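Lysyl oxidase (Pichia pastoris, PDB 1W7C) probably oxidises primary amines, lysyl side chains among them, to aldehydes with the help of copper and a topaquinone cofactor made from its own chain. Local coordinates at residues A[533-545]-A[630-642]. Numbering follows the deposited sequence. Where two conformers were deposited one is given.
Unlike the reference sequence in segment 533-545: Phe537 (reference Leu), Asn539 (reference Lys). With CA (calcium ion), chain E.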
ATOM      1  N   ALA A 533     -12.268  20.508   9.667  1.00 16.67           N
ATOM      2  CA  ALA A 533     -12.518  20.952  11.040  1.00 16.51           C
ATOM      3  C   ALA A 533     -11.590  20.130  11.938  1.00 16.53           C
ATOM      4  O   ALA A 533     -11.597  18.907  11.887  1.00 18.19           O
ATOM      5  CB  ALA A 533     -13.984  20.763  11.468  1.00 20.98           C
ATOM      6  N   ARG A 534     -10.762  20.805  12.731  1.00 16.38           N
ATOM      7  CA  ARG A 534      -9.904  20.134  13.710  1.00 15.85           C
ATOM      8  C   ARG A 534     -10.720  19.810  14.942  1.00 16.09           C
ATOM      9  O   ARG A 534     -11.297  20.704  15.563  1.00 19.05           O
ATOM     10  CB  ARG A 534      -8.686  20.986  14.067  1.00 17.73           C
ATOM     11  CG  ARG A 534      -7.812  20.401  15.148  1.00 18.15           C
ATOM     12  CD  ARG A 534      -6.593  21.226  15.388  1.00 17.60           C
ATOM     13  NE  ARG A 534      -5.781  20.882  16.555  1.00 17.60           N
ATOM     14  CZ  ARG A 534      -5.998  21.335  17.776  1.00 18.03           C
ATOM     15  NH1 ARG A 534      -7.055  22.081  18.036  1.00 18.87           N
ATOM     16  NH2 ARG A 534      -5.167  21.053  18.746  1.00 20.02           N
ATOM     17  N   GLU A 535     -10.697  18.543  15.341  1.00 16.80           N
ATOM     18  CA  GLU A 535     -11.371  18.088  16.548  1.00 18.08           C
ATOM     19  C   GLU A 535     -10.366  17.406  17.445  1.00 15.22           C
ATOM     20  O   GLU A 535      -9.618  16.590  16.995  1.00 18.07           O
ATOM     21  CB  GLU A 535     -12.507  17.107  16.206  1.00 21.01           C
ATOM     22  CG  GLU A 535     -13.550  17.664  15.265  1.00 22.62           C
ATOM     23  CD  GLU A 535     -14.748  16.747  15.019  1.00 34.76           C
ATOM     24  OE1 GLU A 535     -14.660  15.530  15.293  1.00 34.91           O
ATOM     25  OE2 GLU A 535     -15.763  17.252  14.514  1.00 42.97           O
ATOM     26  N   VAL A 536     -10.362  17.760  18.718  1.00 18.47           N
ATOM     27  CA  VAL A 536      -9.444  17.174  19.698  1.00 18.66           C
ATOM     28  C   VAL A 536     -10.078  15.947  20.326  1.00 16.25           C
ATOM     29  O   VAL A 536     -11.218  15.985  20.716  1.00 19.13           O
ATOM     30  CB  VAL A 536      -9.119  18.177  20.786  1.00 19.10           C
ATOM     31  CG1 VAL A 536      -8.197  17.563  21.857  1.00 19.53           C
ATOM     32  CG2 VAL A 536      -8.495  19.406  20.183  1.00 20.67           C
ATOM     33  N   PHE A 537      -9.321  14.852  20.389  1.00 17.47           N
ATOM     34  CA  PHE A 537      -9.718  13.651  21.140  1.00 18.04           C
ATOM     35  C   PHE A 537      -9.406  13.936  22.618  1.00 17.41           C
ATOM     36  O   PHE A 537      -8.276  13.755  23.072  1.00 17.86           O
ATOM     37  CB  PHE A 537      -8.955  12.418  20.641  1.00 19.12           C
ATOM     38  CG  PHE A 537      -9.374  11.933  19.292  1.00 20.22           C
ATOM     39  CD1 PHE A 537      -8.537  12.059  18.226  1.00 19.53           C
ATOM     40  CD2 PHE A 537     -10.550  11.243  19.108  1.00 24.38           C
ATOM     41  CE1 PHE A 537      -8.887  11.616  16.984  1.00 24.04           C
ATOM     42  CE2 PHE A 537     -10.879  10.746  17.852  1.00 24.38           C
ATOM     43  CZ  PHE A 537     -10.066  10.960  16.798  1.00 22.91           C
ATOM     44  N   GLU A 538     -10.397  14.449  23.347  1.00 17.33           N
ATOM     45  CA  GLU A 538     -10.165  14.957  24.699  1.00 20.20           C
ATOM     46  C   GLU A 538      -9.958  13.865  25.742  1.00 18.11           C
ATOM     47  O   GLU A 538      -9.312  14.117  26.744  1.00 19.11           O
ATOM     48  CB  GLU A 538     -11.316  15.890  25.120  1.00 23.47           C
ATOM     49  CG  GLU A 538     -11.397  17.133  24.260  1.00 27.11           C
ATOM     50  CD  GLU A 538     -12.396  18.165  24.759  1.00 39.51           C
ATOM     51  OE1 GLU A 538     -13.104  17.914  25.754  1.00 50.93           O
ATOM     52  OE2 GLU A 538     -12.457  19.240  24.148  1.00 48.16           O
ATOM     53  N   ASN A 539     -10.542  12.687  25.508  1.00 18.18           N
ATOM     54  CA  ASN A 539     -10.628  11.617  26.499  1.00 16.70           C
ATOM     55  C   ASN A 539     -10.415  10.295  25.819  1.00 17.13           C
ATOM     56  O   ASN A 539     -10.701  10.166  24.635  1.00 19.31           O
ATOM     57  CB  ASN A 539     -12.003  11.561  27.213  1.00 22.81           C
ATOM     58  CG  ASN A 539     -12.259  12.730  28.072  1.00 23.01           C
ATOM     59  OD1 ASN A 539     -12.601  13.796  27.572  1.00 26.51           O
ATOM     60  ND2 ASN A 539     -12.100  12.562  29.395  1.00 23.94           N
ATOM     61  N   GLU A 540      -9.958   9.305  26.566  1.00 16.33           N
ATOM     62  CA  GLU A 540      -9.909   7.945  26.070  1.00 16.34           C
ATOM     63  C   GLU A 540     -11.347   7.529  25.693  1.00 15.29           C
ATOM     64  O   GLU A 540     -12.287   7.713  26.462  1.00 18.79           O
ATOM     65  CB  GLU A 540      -9.368   7.013  27.155  1.00 14.54           C
ATOM     66  CG  GLU A 540      -7.945   7.283  27.528  1.00 15.11           C
ATOM     67  CD  GLU A 540      -7.456   6.485  28.730  1.00 14.90           C
ATOM     68  OE1 GLU A 540      -8.296   6.162  29.612  1.00 15.28           O
ATOM     69  OE2 GLU A 540      -6.227   6.199  28.771  1.00 14.65           O
ATOM     70  N   ASP A 541     -11.464   6.917  24.517  1.00 16.36           N
ATOM     71  CA  ASP A 541     -12.762   6.477  23.982  1.00 17.29           C
ATOM     72  C   ASP A 541     -12.803   4.950  24.047  1.00 16.31           C
ATOM     73  O   ASP A 541     -11.976   4.273  23.441  1.00 16.67           O
ATOM     74  CB  ASP A 541     -12.930   7.005  22.554  0.70 17.87           C
ATOM     75  CG  ASP A 541     -14.312   6.794  22.005  0.70 22.30           C
ATOM     76  OD1 ASP A 541     -15.092   5.929  22.515  0.70 18.81           O
ATOM     77  OD2 ASP A 541     -14.718   7.520  21.082  0.70 21.78           O
ATOM     78  N   PHE A 542     -13.742   4.392  24.793  1.00 16.66           N
ATOM     79  CA  PHE A 542     -13.859   2.950  24.914  1.00 16.62           C
ATOM     80  C   PHE A 542     -14.058   2.270  23.559  1.00 17.69           C
ATOM     81  O   PHE A 542     -13.642   1.154  23.359  1.00 17.19           O
ATOM     82  CB  PHE A 542     -15.026   2.598  25.835  1.00 16.95           C
ATOM     83  CG  PHE A 542     -15.104   1.145  26.149  1.00 20.55           C
ATOM     84  CD1 PHE A 542     -14.308   0.595  27.136  1.00 22.51           C
ATOM     85  CD2 PHE A 542     -15.926   0.314  25.414  1.00 24.85           C
ATOM     86  CE1 PHE A 542     -14.347  -0.748  27.395  1.00 28.60           C
ATOM     87  CE2 PHE A 542     -15.964  -1.063  25.668  1.00 34.08           C
ATOM     88  CZ  PHE A 542     -15.196  -1.581  26.666  1.00 30.78           C
ATOM     89  N   ASN A 543     -14.714   2.962  22.634  1.00 16.20           N
ATOM     90  CA  ASN A 543     -15.006   2.433  21.303  1.00 17.15           C
ATOM     91  C   ASN A 543     -13.785   2.364  20.396  1.00 16.99           C
ATOM     92  O   ASN A 543     -13.832   1.748  19.330  1.00 18.89           O
ATOM     93  CB  ASN A 543     -16.081   3.289  20.610  1.00 19.03           C
ATOM     94  CG  ASN A 543     -17.407   3.211  21.285  1.00 25.86           C
ATOM     95  OD1 ASN A 543     -17.726   2.240  21.948  1.00 28.14           O
ATOM     96  ND2 ASN A 543     -18.202   4.239  21.101  1.00 35.32           N
ATOM     97  N   GLY A 544     -12.660   3.002  20.764  1.00 15.99           N
ATOM     98  CA  GLY A 544     -11.535   3.160  19.869  1.00 16.35           C
ATOM     99  C   GLY A 544     -11.870   4.060  18.700  1.00 17.44           C
ATOM    100  O   GLY A 544     -12.898   4.742  18.689  1.00 19.05           O
ATOM    101  N   ILE A 545     -10.989   4.053  17.728  1.00 15.81           N
ATOM    102  CA  ILE A 545     -11.094   4.850  16.545  1.00 14.46           C
ATOM    103  C   ILE A 545     -11.069   3.908  15.358  1.00 15.18           C
ATOM    104  O   ILE A 545     -10.176   3.078  15.245  1.00 17.75           O
ATOM    105  CB  ILE A 545      -9.930   5.847  16.440  1.00 18.99           C
ATOM    106  CG1 ILE A 545     -10.029   6.884  17.549  1.00 24.21           C
ATOM    107  CG2 ILE A 545      -9.883   6.521  15.050  1.00 28.03           C
ATOM    108  CD1 ILE A 545      -8.765   7.602  17.838  1.00 33.09           C
ATOM    109  N   PHE A 630      -7.174  -5.686  27.997  1.00 14.44           N
ATOM    110  CA  PHE A 630      -6.865  -4.403  27.379  1.00 13.65           C
ATOM    111  C   PHE A 630      -7.912  -3.335  27.721  1.00 14.79           C
ATOM    112  O   PHE A 630      -7.595  -2.168  27.790  1.00 15.11           O
ATOM    113  CB  PHE A 630      -6.736  -4.577  25.879  1.00 14.17           C
ATOM    114  CG  PHE A 630      -6.489  -3.295  25.121  1.00 13.92           C
ATOM    115  CD1 PHE A 630      -5.220  -2.758  25.057  1.00 13.63           C
ATOM    116  CD2 PHE A 630      -7.535  -2.619  24.514  1.00 14.43           C
ATOM    117  CE1 PHE A 630      -4.961  -1.594  24.352  1.00 15.54           C
ATOM    118  CE2 PHE A 630      -7.280  -1.442  23.800  1.00 15.56           C
ATOM    119  CZ  PHE A 630      -6.005  -0.922  23.757  1.00 15.74           C
ATOM    120  N   ASN A 631      -9.178  -3.736  27.869  1.00 14.77           N
ATOM    121  CA  ASN A 631     -10.211  -2.775  28.131  1.00 14.48           C
ATOM    122  C   ASN A 631     -10.017  -2.040  29.457  1.00 15.81           C
ATOM    123  O   ASN A 631     -10.560  -0.965  29.626  1.00 15.94           O
ATOM    124  CB  ASN A 631     -11.586  -3.458  28.110  1.00 15.18           C
ATOM    125  CG  ASN A 631     -12.069  -3.765  26.712  1.00 15.77           C
ATOM    126  OD1 ASN A 631     -11.482  -3.285  25.718  1.00 15.82           O
ATOM    127  ND2 ASN A 631     -13.101  -4.605  26.613  1.00 17.32           N
ATOM    128  N   ALA A 632      -9.210  -2.595  30.370  1.00 15.18           N
ATOM    129  CA  ALA A 632      -8.910  -1.916  31.624  1.00 15.81           C
ATOM    130  C   ALA A 632      -8.164  -0.594  31.384  1.00 15.78           C
ATOM    131  O   ALA A 632      -8.178   0.302  32.231  1.00 18.15           O
ATOM    132  CB  ALA A 632      -8.112  -2.819  32.549  1.00 18.82           C
ATOM    133  N   PHE A 633      -7.465  -0.476  30.243  1.00 15.66           N
ATOM    134  CA  PHE A 633      -6.734   0.750  29.946  1.00 15.65           C
ATOM    135  C   PHE A 633      -7.672   1.926  29.621  1.00 16.56           C
ATOM    136  O   PHE A 633      -7.269   3.079  29.692  1.00 15.46           O
ATOM    137  CB  PHE A 633      -5.857   0.608  28.690  1.00 15.56           C
ATOM    138  CG  PHE A 633      -4.771  -0.445  28.743  1.00 15.96           C
ATOM    139  CD1 PHE A 633      -4.585  -1.283  29.840  1.00 15.53           C
ATOM    140  CD2 PHE A 633      -3.912  -0.578  27.647  1.00 16.36           C
ATOM    141  CE1 PHE A 633      -3.546  -2.260  29.793  1.00 15.94           C
ATOM    142  CE2 PHE A 633      -2.906  -1.548  27.622  1.00 15.83           C
ATOM    143  CZ  PHE A 633      -2.705  -2.356  28.727  1.00 15.68           C
ATOM    144  N   LEU A 634      -8.912   1.611  29.243  1.00 15.34           N
ATOM    145  CA  LEU A 634      -9.862   2.558  28.703  1.00 15.42           C
ATOM    146  C   LEU A 634     -10.822   2.982  29.784  1.00 16.43           C
ATOM    147  O   LEU A 634     -11.865   2.368  29.999  1.00 18.53           O
ATOM    148  CB  LEU A 634     -10.620   1.906  27.536  1.00 14.78           C
ATOM    149  CG  LEU A 634      -9.740   1.434  26.395  1.00 19.28           C
ATOM    150  CD1 LEU A 634     -10.522   0.550  25.417  1.00 16.66           C
ATOM    151  CD2 LEU A 634      -9.089   2.622  25.679  1.00 24.55           C
ATOM    152  N   ASP A 635     -10.449   4.049  30.466  1.00 15.72           N
ATOM    153  CA  ASP A 635     -11.181   4.516  31.651  1.00 16.42           C
ATOM    154  C   ASP A 635     -11.369   6.029  31.611  1.00 15.84           C
ATOM    155  O   ASP A 635     -11.427   6.709  32.629  1.00 16.65           O
ATOM    156  CB  ASP A 635     -10.544   3.996  32.950  1.00 17.59           C
ATOM    157  CG  ASP A 635      -9.050   4.159  33.000  1.00 18.32           C
ATOM    158  OD1 ASP A 635      -8.418   3.497  33.869  1.00 21.16           O
ATOM    159  OD2 ASP A 635      -8.446   4.916  32.234  1.00 15.94           O
ATOM    160  N   ASP A 636     -11.579   6.534  30.390  1.00 15.82           N
ATOM    161  CA  ASP A 636     -12.073   7.889  30.144  1.00 15.60           C
ATOM    162  C   ASP A 636     -11.102   8.958  30.629  1.00 14.55           C
ATOM    163  O   ASP A 636     -11.501  10.089  30.899  1.00 17.91           O
ATOM    164  CB  ASP A 636     -13.441   8.101  30.815  0.70 16.21           C
ATOM    165  CG  ASP A 636     -14.100   9.383  30.407  0.70 16.12           C
ATOM    166  OD1 ASP A 636     -14.072   9.677  29.167  0.70 17.38           O
ATOM    167  OD2 ASP A 636     -14.713  10.128  31.280  0.70 19.30           O
ATOM    168  N   GLU A 637      -9.830   8.638  30.657  1.00 15.65           N
ATOM    169  CA  GLU A 637      -8.862   9.605  31.140  1.00 15.31           C
ATOM    170  C   GLU A 637      -8.634  10.700  30.106  1.00 15.58           C
ATOM    171  O   GLU A 637      -8.737  10.467  28.910  1.00 15.43           O
ATOM    172  CB  GLU A 637      -7.548   8.955  31.535  1.00 15.52           C
ATOM    173  CG  GLU A 637      -7.669   8.100  32.791  1.00 16.56           C
ATOM    174  CD  GLU A 637      -6.387   7.378  33.144  1.00 17.71           C
ATOM    175  OE1 GLU A 637      -5.841   6.695  32.263  1.00 16.55           O
ATOM    176  OE2 GLU A 637      -5.940   7.465  34.312  1.00 21.66           O
ATOM    177  N   SER A 638      -8.388  11.900  30.577  1.00 16.72           N
ATOM    178  CA  SER A 638      -8.061  13.001  29.687  1.00 18.43           C
ATOM    179  C   SER A 638      -6.782  12.717  28.905  1.00 16.10           C
ATOM    180  O   SER A 638      -5.787  12.258  29.449  1.00 17.06           O
ATOM    181  CB  SER A 638      -7.857  14.294  30.466  1.00 19.52           C
ATOM    182  OG  SER A 638      -7.496  15.355  29.588  1.00 20.39           O
ATOM    183  N   LEU A 639      -6.845  13.030  27.625  1.00 16.45           N
ATOM    184  CA  LEU A 639      -5.685  12.954  26.741  1.00 17.43           C
ATOM    185  C   LEU A 639      -5.250  14.365  26.306  1.00 16.60           C
ATOM    186  O   LEU A 639      -4.419  14.526  25.423  1.00 18.25           O
ATOM    187  CB  LEU A 639      -6.026  12.136  25.491  1.00 15.94           C
ATOM    188  CG  LEU A 639      -6.425  10.676  25.733  1.00 17.29           C
ATOM    189  CD1 LEU A 639      -6.874  10.053  24.409  1.00 21.19           C
ATOM    190  CD2 LEU A 639      -5.337   9.877  26.389  1.00 19.70           C
ATOM    191  N   ASP A 640      -5.855  15.382  26.915  1.00 18.83           N
ATOM    192  CA  ASP A 640      -5.715  16.751  26.451  1.00 18.22           C
ATOM    193  C   ASP A 640      -4.469  17.378  27.105  1.00 19.19           C
ATOM    194  O   ASP A 640      -4.563  18.049  28.103  1.00 23.44           O
ATOM    195  CB  ASP A 640      -7.015  17.510  26.808  1.00 25.09           C
ATOM    196  CG  ASP A 640      -7.141  18.829  26.119  1.00 31.95           C
ATOM    197  OD1 ASP A 640      -6.206  19.238  25.437  1.00 27.47           O
ATOM    198  OD2 ASP A 640      -8.154  19.550  26.222  1.00 42.00           O
ATOM    199  N   GLY A 641      -3.294  17.066  26.565  1.00 18.82           N
ATOM    200  CA  GLY A 641      -2.016  17.501  27.135  1.00 18.73           C
ATOM    201  C   GLY A 641      -1.489  16.438  28.088  1.00 18.94           C
ATOM    202  O   GLY A 641      -1.405  16.636  29.298  1.00 25.36           O
ATOM    203  N   GLU A 642      -1.196  15.278  27.533  1.00 15.50           N
ATOM    204  CA  GLU A 642      -0.810  14.104  28.275  1.00 15.22           C
ATOM    205  C   GLU A 642       0.146  13.289  27.423  1.00 14.98           C
ATOM    206  O   GLU A 642       0.218  13.481  26.218  1.00 15.49           O
ATOM    207  CB  GLU A 642      -2.039  13.275  28.655  0.60 13.70           C
ATOM    208  CG  GLU A 642      -3.002  13.967  29.612  0.60 18.25           C
ATOM    209  CD  GLU A 642      -2.449  14.265  31.000  0.60 20.62           C
ATOM    210  OE1 GLU A 642      -1.485  13.629  31.455  0.60 22.28           O
ATOM    211  OE2 GLU A 642      -3.011  15.154  31.656  0.60 23.73           O
TER
HETATM  212 CA    CA E 803      -6.526   4.969  30.872  1.00 15.06          CA
HETATM  213  O   HOH W   1      -5.817  15.007  23.028  1.00 18.95           O
HETATM  214  O   HOH W   2     -10.184  15.859  28.879  1.00 25.35           O
HETATM  215  O   HOH W   3     -12.406   5.104  27.951  1.00 19.24           O
HETATM  216  O   HOH W   4     -14.820   8.614  26.637  1.00 37.58           O
HETATM  217  O   HOH W   5      -5.951   3.423  32.641  1.00 16.73           O
HETATM  218  O   HOH W   6      -4.193   4.572  30.465  1.00 16.07           O
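One of two calcium sites in the enzyme domain of this copper amine oxidase is closed by Glu540, whose carboxylate meets the carbonyl of Phe633 and the carboxylates of Asp635 and Glu637 around the ion. Both Glu540 oxygens bind calcium, OE1 and OE2 each at 2.5 Å, and Phe633 O, Asp635 OD2, Glu637 OE1 and two waters complete seven ligands. With CG anti to its own carbonyl carbon (chi1 -65°) and the chain extended beyond, Glu540 reaches straight across to the metal. Its OE1 also accepts two backbone N-H groups from opposite faces of the carboxylate plane, Glu637 N and Asp635 N, which should fix the rotation of the group and, with the ion, offset the negative charge gathered there. The carboxylates of Glu540 and Asp635 lie side by side, OE1 only 2.9 Å from OD2, a closeness explained by the shared calcium.

Next to the site the backbones meet in a single bridge between Asn539 and Ser638: Glu540 N donates to Glu637 O (2.9 Å), and Leu639 N to Glu538 O (2.8 Å). Asn539 adds a side-chain bond from ND2 to Asp636 O (3.0 Å); the acceptor lies in the Asn539 amide plane, while the donor stands above the plane of the Asp636 carbonyl. The Leu639 side chain crosses that of Glu540 at about a right angle, its CD2 against Glu540 CG. Two residues on from Glu540, the Phe542 ring lies against Leu634 CB through CD1 (3.9 Å) and meets the Asn631 amide obliquely, the two planes 54° apart.

Lys606 N binds Glu540 OE2 and Lys608 pairs with Glu637, while Arg599 forms a cation-pi contact with Phe542 and hydrogen-bonds Asn631 OD1, helping hold that amide beside the ring. The contact thus joins the loop after strand 526-536 to the one leading into strand 642-654, alongside strand 602-606.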